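Local coordinates for protein GH26A (Muricauda sp. MAR_2010_75, PDB 6Q75) that probably hydrolyses beta-linked plant or algal polysaccharides such as mannans, as a glycoside hydrolase of family 26, at residues A[173-178]-A[183-188]; A[216-221]-A[236-241]; A[133-138]-A[195-200]. One frame throughout, in Å; residues are numbered along the deposited sequence.

How the contacts relate
The three contacts lie on one flank of the (beta/alpha)8 barrel expected of a family 26 glycoside hydrolase. Along the chain, contact 1 falls in the loop between strand 170-173 and helix 194-208, nested within the chain between the two segments of contact 3, and contact 2 follows. Contacts 1 and 2 have centres about 10 Å apart and join where neighbouring parallel strands end: E177 N lies 2.7 Å from N219 O, a probable hydrogen bond. Contact 3 sits farther out, about 12 Å from contact 1 and 15 Å from contact 2 between centres. Its helix 194-208 touches both others, through L197 on Y175 and W198 on P239, joining loop, barrel wall and outer helices.

Contact 1. Residues A[173-178]-A[183-188]; sequences RPYHEM and FWWGNK
W185 pushes its indole between Y175 and F183, and this is the tight, buried half of the contact. Y175 turns its edge to the five-membered ring, with Y175 CD1 3.8 Å from W185 CD2, while F183 CB sits over the middle of the indole's other face. W185 NE1 donates to H176 O at 2.8 Å, the bond fairly straight (158°) and the oxygen in the ring plane, which fixes the indole's rotation. The H176 ring leans obliquely on F183, its NE2 3.6 Å from F183 CE2. Toward the partly exposed N187 and K188, backbone and water take over. N187 N donates to M178 O at 2.9 Å, and one water donates hydrogen bonds to M178 O and W185 O and accepts one from K188 N. K188 NZ curls back to bond W184 O and G186 O. H176 NE2 and E177 OE1, which also accepts from W182 NE1, bind a Tris, probably from the crystallisation liquor, consistent with the active-site pocket of a family 26 barrel, where the acid/base glutamate is expected. Around it, M178 packs on W218 of strand 214-221, Y175 on L197 of helix 194-208, and W184 on W135 and M138 of helix 132-138.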
loop_
_atom_site.group_PDB
_atom_site.type_symbol
_atom_site.label_atom_id
_atom_site.label_comp_id
_atom_site.label_asym_id
_atom_site.label_seq_id
_atom_site.Cartn_x
_atom_site.Cartn_y
_atom_site.Cartn_z
ATOM N N ARG A 173 -1.385 -1.343 3.258
ATOM C CA ARG A 173 -0.139 -0.580 3.131
ATOM C C ARG A 173 -0.224 0.690 3.982
ATOM O O ARG A 173 -0.454 1.789 3.470
ATOM C CB ARG A 173 0.184 -0.259 1.656
ATOM C CG ARG A 173 -0.363 -1.286 0.643
ATOM C CD ARG A 173 0.272 -1.069 -0.741
ATOM N NE ARG A 173 0.300 0.357 -1.105
ATOM C CZ ARG A 173 -0.760 1.027 -1.557
ATOM N NH1 ARG A 173 -0.646 2.319 -1.845
ATOM N NH2 ARG A 173 -1.943 0.419 -1.697
ATOM N N PRO A 174 -0.107 0.563 5.308
ATOM C CA PRO A 174 -0.163 1.741 6.180
ATOM C C PRO A 174 1.159 2.509 6.269
ATOM O O PRO A 174 2.252 1.951 6.146
ATOM C CB PRO A 174 -0.526 1.122 7.541
ATOM C CG PRO A 174 0.252 -0.222 7.515
ATOM C CD PRO A 174 0.196 -0.680 6.020
ATOM N N TYR A 175 1.039 3.808 6.549
ATOM C CA TYR A 175 2.183 4.675 6.863
ATOM C C TYR A 175 3.269 4.544 5.790
ATOM O O TYR A 175 4.447 4.318 6.078
ATOM C CB TYR A 175 2.750 4.373 8.235
ATOM C CG TYR A 175 1.768 4.615 9.369
ATOM C CD1 TYR A 175 1.115 5.848 9.516
ATOM C CD2 TYR A 175 1.502 3.621 10.299
ATOM C CE1 TYR A 175 0.208 6.073 10.567
ATOM C CE2 TYR A 175 0.607 3.848 11.367
ATOM C CZ TYR A 175 -0.035 5.067 11.478
ATOM O OH TYR A 175 -0.926 5.283 12.522
ATOM N N HIS A 176 2.837 4.660 4.548
ATOM C CA HIS A 176 3.682 4.433 3.386
ATOM C C HIS A 176 4.689 5.576 3.199
ATOM O O HIS A 176 4.558 6.666 3.767
ATOM C CB HIS A 176 2.813 4.300 2.135
ATOM C CG HIS A 176 2.003 5.531 1.881
ATOM N ND1 HIS A 176 1.029 5.964 2.748
ATOM C CD2 HIS A 176 2.082 6.464 0.905
ATOM C CE1 HIS A 176 0.509 7.095 2.300
ATOM N NE2 HIS A 176 1.128 7.414 1.172
ATOM N N GLU A 177 5.721 5.309 2.395
ATOM C CA GLU A 177 6.778 6.305 2.109
ATOM C C GLU A 177 7.421 6.819 3.406
ATOM O O GLU A 177 7.826 7.980 3.524
ATOM C CB GLU A 177 6.226 7.451 1.247
ATOM C CG GLU A 177 5.832 6.938 -0.165
ATOM C CD GLU A 177 5.262 8.008 -1.116
ATOM O OE1 GLU A 177 5.207 9.216 -0.765
ATOM O OE2 GLU A 177 4.900 7.633 -2.255
ATOM N N MET A 178 7.586 5.911 4.365
ATOM C CA MET A 178 8.041 6.300 5.696
ATOM C C MET A 178 9.512 6.681 5.727
ATOM O O MET A 178 9.954 7.287 6.713
ATOM C CB MET A 178 7.773 5.154 6.675
ATOM C CG MET A 178 8.737 3.960 6.541
ATOM S SD MET A 178 8.553 2.980 5.023
ATOM C CE MET A 178 7.008 2.136 5.257
ATOM N N PHE A 183 5.953 13.175 5.001
ATOM C CA PHE A 183 4.818 12.863 5.869
ATOM C C PHE A 183 5.210 12.990 7.336
ATOM O O PHE A 183 6.374 12.838 7.702
ATOM C CB PHE A 183 4.320 11.438 5.594
ATOM C CG PHE A 183 3.653 11.257 4.250
ATOM C CD1 PHE A 183 2.681 12.141 3.809
ATOM C CD2 PHE A 183 3.997 10.185 3.430
ATOM C CE1 PHE A 183 2.056 11.953 2.580
ATOM C CE2 PHE A 183 3.399 10.011 2.198
ATOM C CZ PHE A 183 2.420 10.881 1.773
ATOM N N TRP A 184 4.204 13.219 8.203
ATOM C CA TRP A 184 4.531 13.391 9.614
ATOM C C TRP A 184 5.142 12.131 10.216
ATOM O O TRP A 184 5.901 12.216 11.184
ATOM C CB TRP A 184 3.295 13.823 10.419
ATOM C CG TRP A 184 2.158 12.839 10.488
ATOM C CD1 TRP A 184 1.018 12.854 9.743
ATOM C CD2 TRP A 184 2.017 11.749 11.417
ATOM N NE1 TRP A 184 0.188 11.813 10.123
ATOM C CE2 TRP A 184 0.779 11.129 11.152
ATOM C CE3 TRP A 184 2.832 11.228 12.426
ATOM C CZ2 TRP A 184 0.334 9.995 11.857
ATOM C CZ3 TRP A 184 2.384 10.110 13.133
ATOM C CH2 TRP A 184 1.147 9.507 12.837
ATOM N N TRP A 185 4.821 10.961 9.683
ATOM C CA TRP A 185 5.405 9.717 10.168
ATOM C C TRP A 185 6.735 9.386 9.488
ATOM O O TRP A 185 7.297 8.307 9.728
ATOM C CB TRP A 185 4.412 8.567 9.970
ATOM C CG TRP A 185 4.060 8.322 8.529
ATOM C CD1 TRP A 185 4.764 7.564 7.624
ATOM C CD2 TRP A 185 2.900 8.786 7.846
ATOM N NE1 TRP A 185 4.124 7.565 6.403
ATOM C CE2 TRP A 185 2.978 8.303 6.509
ATOM C CE3 TRP A 185 1.823 9.604 8.213
ATOM C CZ2 TRP A 185 2.009 8.588 5.564
ATOM C CZ3 TRP A 185 0.855 9.891 7.276
ATOM C CH2 TRP A 185 0.959 9.388 5.949
ATOM N N GLY A 186 7.239 10.283 8.642
ATOM C CA GLY A 186 8.425 10.005 7.859
ATOM C C GLY A 186 9.718 10.373 8.554
ATOM O O GLY A 186 9.757 11.224 9.452
ATOM N N ASN A 187 10.787 9.703 8.118
ATOM C CA ASN A 187 12.142 9.924 8.623
ATOM C C ASN A 187 12.217 9.899 10.152
ATOM O O ASN A 187 12.834 10.758 10.773
ATOM C CB ASN A 187 12.702 11.250 8.104
ATOM C CG ASN A 187 14.183 11.392 8.373
ATOM O OD1 ASN A 187 14.904 10.406 8.431
ATOM N ND2 ASN A 187 14.642 12.623 8.544
ATOM N N LYS A 188 11.607 8.879 10.768
ATOM C CA LYS A 188 11.680 8.664 12.212
ATOM C C LYS A 188 12.618 7.483 12.441
ATOM O O LYS A 188 12.213 6.326 12.353
ATOM C CB LYS A 188 10.304 8.417 12.785
ATOM C CG LYS A 188 9.341 9.572 12.529
ATOM C CD LYS A 188 9.711 10.821 13.368
ATOM C CE LYS A 188 8.713 11.968 13.106
ATOM N NZ LYS A 188 8.805 12.579 11.756
HETATM O O HOH W 1 7.451 10.745 4.282
HETATM O O HOH W 2 9.752 7.074 9.507
#

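Contact 2. Residues A[216-221]-A[236-241]; sequences WVWNAN and DFYPGH
W218 reaches out from strand 214-221 and is met by F237, Y238 and P239, three consecutive residues of the loop that leads to strand 246-251. Y238 stands almost upright on the indole: the planes are 86° apart in a T-shaped (edge-to-face) pair, and the centroid of the W218 six-membered ring lies 5.2 Å from that of Y238. The edge atom Y238 CD1 does the touching, hanging over the centre of the indole 3.8 Å from W218 CD2. With its CG trans to the backbone N (chi1 179°), W218 extends straight off the strand and carries its N-H to the loop backbone. There W218 NE1 donates to F237 O at 2.9 Å. The bond is bent, 143° at the hydrogen, and the nitrogen approaches from above the carbonyl plane instead of along a lone pair. P239 closes in on the pyrrole side, its CD 3.5 Å from W218 CD1, and F237 CB lies by the benzene ring next to the N-H, 4.2 Å from W218 CZ2. At the other end of Y238, its OH, turned away from the indole, hydrogen-bonds to H241 ND1 (2.9 Å).

W218 belongs to the layer between barrel and helices: W198 of helix 194-208 makes an edge-to-face pair with it, and L264 and L267 of helix 258-268 touch it. N219, next in the strand, turns instead to R173 and D250. The chemistry is thus largely apolar, with one bent N-H...O bond supplying the buried indole nitrogen with an acceptor and tying the loop to the strand.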
loop_
_atom_site.group_PDB
_atom_site.type_symbol
_atom_site.label_atom_id
_atom_site.label_comp_id
_atom_site.label_asym_id
_atom_site.label_seq_id
_atom_site.Cartn_x
_atom_site.Cartn_y
_atom_site.Cartn_z
ATOM N N TRP A 216 0.406 -7.684 5.289
ATOM C CA TRP A 216 1.054 -6.452 5.724
ATOM C C TRP A 216 2.102 -6.029 4.711
ATOM O O TRP A 216 3.147 -6.676 4.574
ATOM C CB TRP A 216 1.662 -6.603 7.115
ATOM C CG TRP A 216 0.567 -6.583 8.157
ATOM C CD1 TRP A 216 -0.321 -7.582 8.445
ATOM C CD2 TRP A 216 0.180 -5.457 8.958
ATOM N NE1 TRP A 216 -1.202 -7.162 9.420
ATOM C CE2 TRP A 216 -0.916 -5.861 9.744
ATOM C CE3 TRP A 216 0.678 -4.163 9.116
ATOM C CZ2 TRP A 216 -1.535 -5.005 10.651
ATOM C CZ3 TRP A 216 0.067 -3.318 10.019
ATOM C CH2 TRP A 216 -1.023 -3.754 10.794
ATOM N N VAL A 217 1.840 -4.914 4.032
ATOM C CA VAL A 217 2.727 -4.435 2.975
ATOM C C VAL A 217 3.466 -3.236 3.535
ATOM O O VAL A 217 2.858 -2.188 3.798
ATOM C CB VAL A 217 1.976 -4.057 1.697
ATOM C CG1 VAL A 217 3.010 -3.630 0.593
ATOM C CG2 VAL A 217 1.104 -5.227 1.210
ATOM N N TRP A 218 4.783 -3.387 3.694
ATOM C CA TRP A 218 5.662 -2.309 4.124
ATOM C C TRP A 218 6.099 -1.581 2.861
ATOM O O TRP A 218 6.845 -2.142 2.065
ATOM C CB TRP A 218 6.849 -2.897 4.887
ATOM C CG TRP A 218 7.882 -1.911 5.400
ATOM C CD1 TRP A 218 7.893 -1.265 6.620
ATOM C CD2 TRP A 218 9.086 -1.532 4.738
ATOM N NE1 TRP A 218 9.029 -0.497 6.740
ATOM C CE2 TRP A 218 9.775 -0.638 5.594
ATOM C CE3 TRP A 218 9.650 -1.850 3.490
ATOM C CZ2 TRP A 218 10.989 -0.059 5.244
ATOM C CZ3 TRP A 218 10.865 -1.265 3.148
ATOM C CH2 TRP A 218 11.519 -0.392 4.017
ATOM N N ASN A 219 5.603 -0.348 2.663
ATOM C CA ASN A 219 5.666 0.346 1.369
ATOM C C ASN A 219 6.505 1.612 1.557
ATOM O O ASN A 219 6.009 2.614 2.083
ATOM C CB ASN A 219 4.246 0.685 0.888
ATOM C CG ASN A 219 4.166 1.084 -0.600
ATOM O OD1 ASN A 219 3.103 0.957 -1.209
ATOM N ND2 ASN A 219 5.274 1.571 -1.181
ATOM N N ALA A 220 7.755 1.579 1.100
ATOM C CA ALA A 220 8.664 2.707 1.217
ATOM C C ALA A 220 8.643 3.546 -0.059
ATOM O O ALA A 220 7.850 3.322 -0.975
ATOM C CB ALA A 220 10.076 2.204 1.527
ATOM N N ASN A 221 9.516 4.550 -0.103
ATOM C CA ASN A 221 9.776 5.342 -1.306
ATOM C C ASN A 221 11.156 5.014 -1.856
ATOM O O ASN A 221 12.080 4.724 -1.107
ATOM C CB ASN A 221 9.718 6.843 -0.989
ATOM C CG ASN A 221 9.358 7.688 -2.214
ATOM O OD1 ASN A 221 8.184 7.903 -2.485
ATOM N ND2 ASN A 221 10.366 8.148 -2.952
ATOM N N ASP A 236 16.705 1.433 7.363
ATOM C CA ASP A 236 16.587 2.257 8.564
ATOM C C ASP A 236 15.166 2.354 9.098
ATOM O O ASP A 236 14.961 2.909 10.189
ATOM C CB ASP A 236 17.121 3.672 8.300
ATOM C CG ASP A 236 18.630 3.707 8.134
ATOM O OD1 ASP A 236 19.294 2.685 8.428
ATOM O OD2 ASP A 236 19.158 4.784 7.772
ATOM N N PHE A 237 14.182 1.832 8.370
ATOM C CA PHE A 237 12.789 1.945 8.773
ATOM C C PHE A 237 12.060 0.611 8.729
ATOM O O PHE A 237 10.822 0.598 8.773
ATOM C CB PHE A 237 12.075 2.963 7.891
ATOM C CG PHE A 237 12.801 4.273 7.806
ATOM C CD1 PHE A 237 13.753 4.480 6.821
ATOM C CD2 PHE A 237 12.585 5.262 8.760
ATOM C CE1 PHE A 237 14.442 5.674 6.756
ATOM C CE2 PHE A 237 13.263 6.465 8.705
ATOM C CZ PHE A 237 14.201 6.680 7.689
ATOM N N TYR A 238 12.800 -0.498 8.648
ATOM C CA TYR A 238 12.199 -1.819 8.480
ATOM C C TYR A 238 11.984 -2.465 9.842
ATOM O O TYR A 238 12.948 -2.612 10.605
ATOM C CB TYR A 238 13.079 -2.713 7.615
ATOM C CG TYR A 238 12.434 -4.037 7.276
ATOM C CD1 TYR A 238 11.352 -4.099 6.402
ATOM C CD2 TYR A 238 12.913 -5.230 7.812
ATOM C CE1 TYR A 238 10.763 -5.316 6.071
ATOM C CE2 TYR A 238 12.316 -6.465 7.500
ATOM C CZ TYR A 238 11.241 -6.485 6.624
ATOM O OH TYR A 238 10.638 -7.671 6.285
ATOM N N PRO A 239 10.754 -2.836 10.201
ATOM C CA PRO A 239 10.478 -3.286 11.573
ATOM C C PRO A 239 10.822 -4.746 11.846
ATOM O O PRO A 239 10.622 -5.206 12.973
ATOM C CB PRO A 239 8.966 -3.059 11.689
ATOM C CG PRO A 239 8.466 -3.331 10.281
ATOM C CD PRO A 239 9.538 -2.778 9.368
ATOM N N GLY A 240 11.310 -5.476 10.869
ATOM C CA GLY A 240 11.656 -6.874 11.040
ATOM C C GLY A 240 10.677 -7.776 10.313
ATOM O O GLY A 240 9.499 -7.440 10.123
ATOM N N HIS A 241 11.157 -8.970 9.939
ATOM C CA HIS A 241 10.356 -9.886 9.136
ATOM C C HIS A 241 9.124 -10.379 9.877
ATOM O O HIS A 241 8.144 -10.773 9.239
ATOM C CB HIS A 241 11.215 -11.082 8.716
ATOM C CG HIS A 241 12.421 -10.684 7.927
ATOM N ND1 HIS A 241 12.338 -9.918 6.784
ATOM C CD2 HIS A 241 13.740 -10.914 8.134
ATOM C CE1 HIS A 241 13.552 -9.707 6.308
ATOM N NE2 HIS A 241 14.421 -10.311 7.103
#

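Contact 3. Residues A[133-138]-A[195-200]; sequences KEWDDM and VKLWKQ
L197 of helix 194-208 meets W135 and M138 of helix 132-138, a helix-helix contact outside the (beta/alpha)8 barrel, where the short helix 132-138 of the excursion after strand 104-108 packs on helix 194-208. The two short segments run roughly the same way, their axes 29° apart and 11.0 Å at closest approach, so side chains rather than backbones bridge the space. One branch of the leucine serves each partner. L197 CD2 lies 3.6 Å from W135 CH2, the outer corner of the benzene ring, and L197 CB backs it up 4.0 Å from W135 CZ2; the two side chains cross at about a right angle. L197 CD1 takes the other side, 3.9 Å from M138 CE.

The next layer out explains these positions. A chi1 of 175° swings the W135 indole away from its own backbone N and along toward helix 194-208, where W135 NE1 donates to the carbonyl O of D192 just ahead of that helix. K188, in the loop before it, lies against the same ring, with K188 CG 3.7 Å from W135 CH2. An alanine in place of W135 has no N-H for the D192 carbonyl, and is likely to open a gap beside L197 CD2 and K188. L197 is further backed by W149, so helices 132-138 and 144-165 both pack on the leucine. M138 also touches P114 of a loop. A bend at the last torsion of M138 (chi3 79°) lays its CE methyl over one face of the W135 indole, 3.7 Å above the plane and offset toward the rim.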
loop_
_atom_site.group_PDB
_atom_site.type_symbol
_atom_site.label_atom_id
_atom_site.label_comp_id
_atom_site.label_asym_id
_atom_site.label_seq_id
_atom_site.Cartn_x
_atom_site.Cartn_y
_atom_site.Cartn_z
ATOM N N LYS A 133 8.607 14.925 21.179
ATOM C CA LYS A 133 7.753 14.587 22.321
ATOM C C LYS A 133 6.361 14.140 21.883
ATOM O O LYS A 133 5.795 13.202 22.466
ATOM C CB LYS A 133 7.651 15.773 23.281
ATOM C CG LYS A 133 7.076 15.410 24.635
ATOM C CD LYS A 133 5.623 15.788 24.709
ATOM N N GLU A 134 5.779 14.813 20.882
ATOM C CA GLU A 134 4.468 14.403 20.395
ATOM C C GLU A 134 4.531 13.012 19.785
ATOM O O GLU A 134 3.604 12.214 19.939
ATOM C CB GLU A 134 3.944 15.401 19.363
ATOM C CG GLU A 134 3.505 16.721 19.969
ATOM C CD GLU A 134 3.421 17.849 18.962
ATOM O OE1 GLU A 134 3.783 17.657 17.780
ATOM O OE2 GLU A 134 2.994 18.955 19.364
ATOM N N TRP A 135 5.608 12.724 19.053
ATOM C CA TRP A 135 5.812 11.384 18.510
ATOM C C TRP A 135 5.932 10.368 19.640
ATOM O O TRP A 135 5.244 9.332 19.647
ATOM C CB TRP A 135 7.068 11.383 17.622
ATOM C CG TRP A 135 7.427 10.020 17.114
ATOM C CD1 TRP A 135 8.264 9.121 17.709
ATOM C CD2 TRP A 135 6.963 9.406 15.911
ATOM N NE1 TRP A 135 8.333 7.972 16.961
ATOM C CE2 TRP A 135 7.543 8.118 15.851
ATOM C CE3 TRP A 135 6.106 9.815 14.879
ATOM C CZ2 TRP A 135 7.295 7.229 14.799
ATOM C CZ3 TRP A 135 5.862 8.914 13.822
ATOM C CH2 TRP A 135 6.459 7.654 13.794
ATOM N N ASP A 136 6.783 10.668 20.625
ATOM C CA ASP A 136 6.989 9.754 21.746
ATOM C C ASP A 136 5.684 9.510 22.497
ATOM O O ASP A 136 5.382 8.371 22.867
ATOM C CB ASP A 136 8.044 10.322 22.702
ATOM C CG ASP A 136 9.465 10.282 22.127
ATOM O OD1 ASP A 136 9.687 9.646 21.073
ATOM O OD2 ASP A 136 10.366 10.910 22.732
ATOM N N ASP A 137 4.883 10.564 22.704
ATOM C CA ASP A 137 3.628 10.421 23.453
ATOM C C ASP A 137 2.634 9.535 22.720
ATOM O O ASP A 137 1.924 8.732 23.340
ATOM C CB ASP A 137 2.997 11.786 23.729
ATOM C CG ASP A 137 3.558 12.452 24.974
ATOM O OD1 ASP A 137 4.453 11.863 25.624
ATOM O OD2 ASP A 137 3.132 13.586 25.287
ATOM N N MET A 138 2.569 9.658 21.403
ATOM C CA MET A 138 1.663 8.821 20.637
ATOM C C MET A 138 2.029 7.346 20.778
ATOM O O MET A 138 1.170 6.482 20.615
ATOM C CB MET A 138 1.765 9.232 19.162
ATOM C CG MET A 138 1.173 8.263 18.157
ATOM S SD MET A 138 1.714 8.661 16.462
ATOM C CE MET A 138 3.355 7.932 16.494
ATOM N N VAL A 195 9.691 2.086 13.481
ATOM C CA VAL A 195 9.429 0.659 13.683
ATOM C C VAL A 195 8.522 0.460 14.885
ATOM O O VAL A 195 7.773 -0.523 14.946
ATOM C CB VAL A 195 10.729 -0.161 13.820
ATOM C CG1 VAL A 195 11.560 -0.061 12.529
ATOM C CG2 VAL A 195 11.519 0.239 15.051
ATOM N N LYS A 196 8.552 1.395 15.842
ATOM C CA LYS A 196 7.687 1.264 17.010
ATOM C C LYS A 196 6.247 1.645 16.676
ATOM O O LYS A 196 5.307 1.042 17.219
ATOM C CB LYS A 196 8.233 2.114 18.161
ATOM C CG LYS A 196 7.479 1.899 19.483
ATOM C CD LYS A 196 7.975 2.811 20.591
ATOM C CE LYS A 196 7.671 2.197 21.970
ATOM N NZ LYS A 196 8.411 2.843 23.104
ATOM N N LEU A 197 6.054 2.630 15.788
ATOM C CA LEU A 197 4.716 2.918 15.283
ATOM C C LEU A 197 4.153 1.725 14.515
ATOM O O LEU A 197 2.989 1.354 14.694
ATOM C CB LEU A 197 4.734 4.170 14.393
ATOM C CG LEU A 197 3.431 4.474 13.636
ATOM C CD1 LEU A 197 2.292 4.673 14.658
ATOM C CD2 LEU A 197 3.557 5.730 12.720
ATOM N N TRP A 198 4.959 1.124 13.634
ATOM C CA TRP A 198 4.492 -0.025 12.868
ATOM C C TRP A 198 4.020 -1.141 13.792
ATOM O O TRP A 198 2.930 -1.707 13.612
ATOM C CB TRP A 198 5.616 -0.523 11.966
ATOM C CG TRP A 198 5.220 -1.652 11.063
ATOM C CD1 TRP A 198 5.230 -2.991 11.346
ATOM C CD2 TRP A 198 4.756 -1.528 9.719
ATOM N NE1 TRP A 198 4.803 -3.708 10.244
ATOM C CE2 TRP A 198 4.506 -2.829 9.236
ATOM C CE3 TRP A 198 4.521 -0.436 8.876
ATOM C CZ2 TRP A 198 4.042 -3.069 7.945
ATOM C CZ3 TRP A 198 4.049 -0.680 7.595
ATOM C CH2 TRP A 198 3.805 -1.982 7.151
ATOM N N LYS A 199 4.826 -1.463 14.806
ATOM C CA LYS A 199 4.471 -2.562 15.698
ATOM C C LYS A 199 3.250 -2.232 16.544
ATOM O O LYS A 199 2.450 -3.125 16.852
ATOM C CB LYS A 199 5.658 -2.907 16.592
ATOM C CG LYS A 199 6.887 -3.411 15.833
ATOM C CD LYS A 199 8.054 -3.465 16.790
ATOM C CE LYS A 199 9.402 -3.384 16.107
ATOM N NZ LYS A 199 10.441 -3.267 17.183
ATOM N N GLN A 200 3.089 -0.962 16.922
ATOM C CA GLN A 200 1.914 -0.560 17.696
ATOM C C GLN A 200 0.642 -0.679 16.860
ATOM O O GLN A 200 -0.406 -1.121 17.356
ATOM C CB GLN A 200 2.087 0.871 18.219
ATOM C CG GLN A 200 1.038 1.301 19.237
ATOM C CD GLN A 200 1.366 2.665 19.838
ATOM O OE1 GLN A 200 0.755 3.685 19.490
ATOM N NE2 GLN A 200 2.355 2.692 20.701
#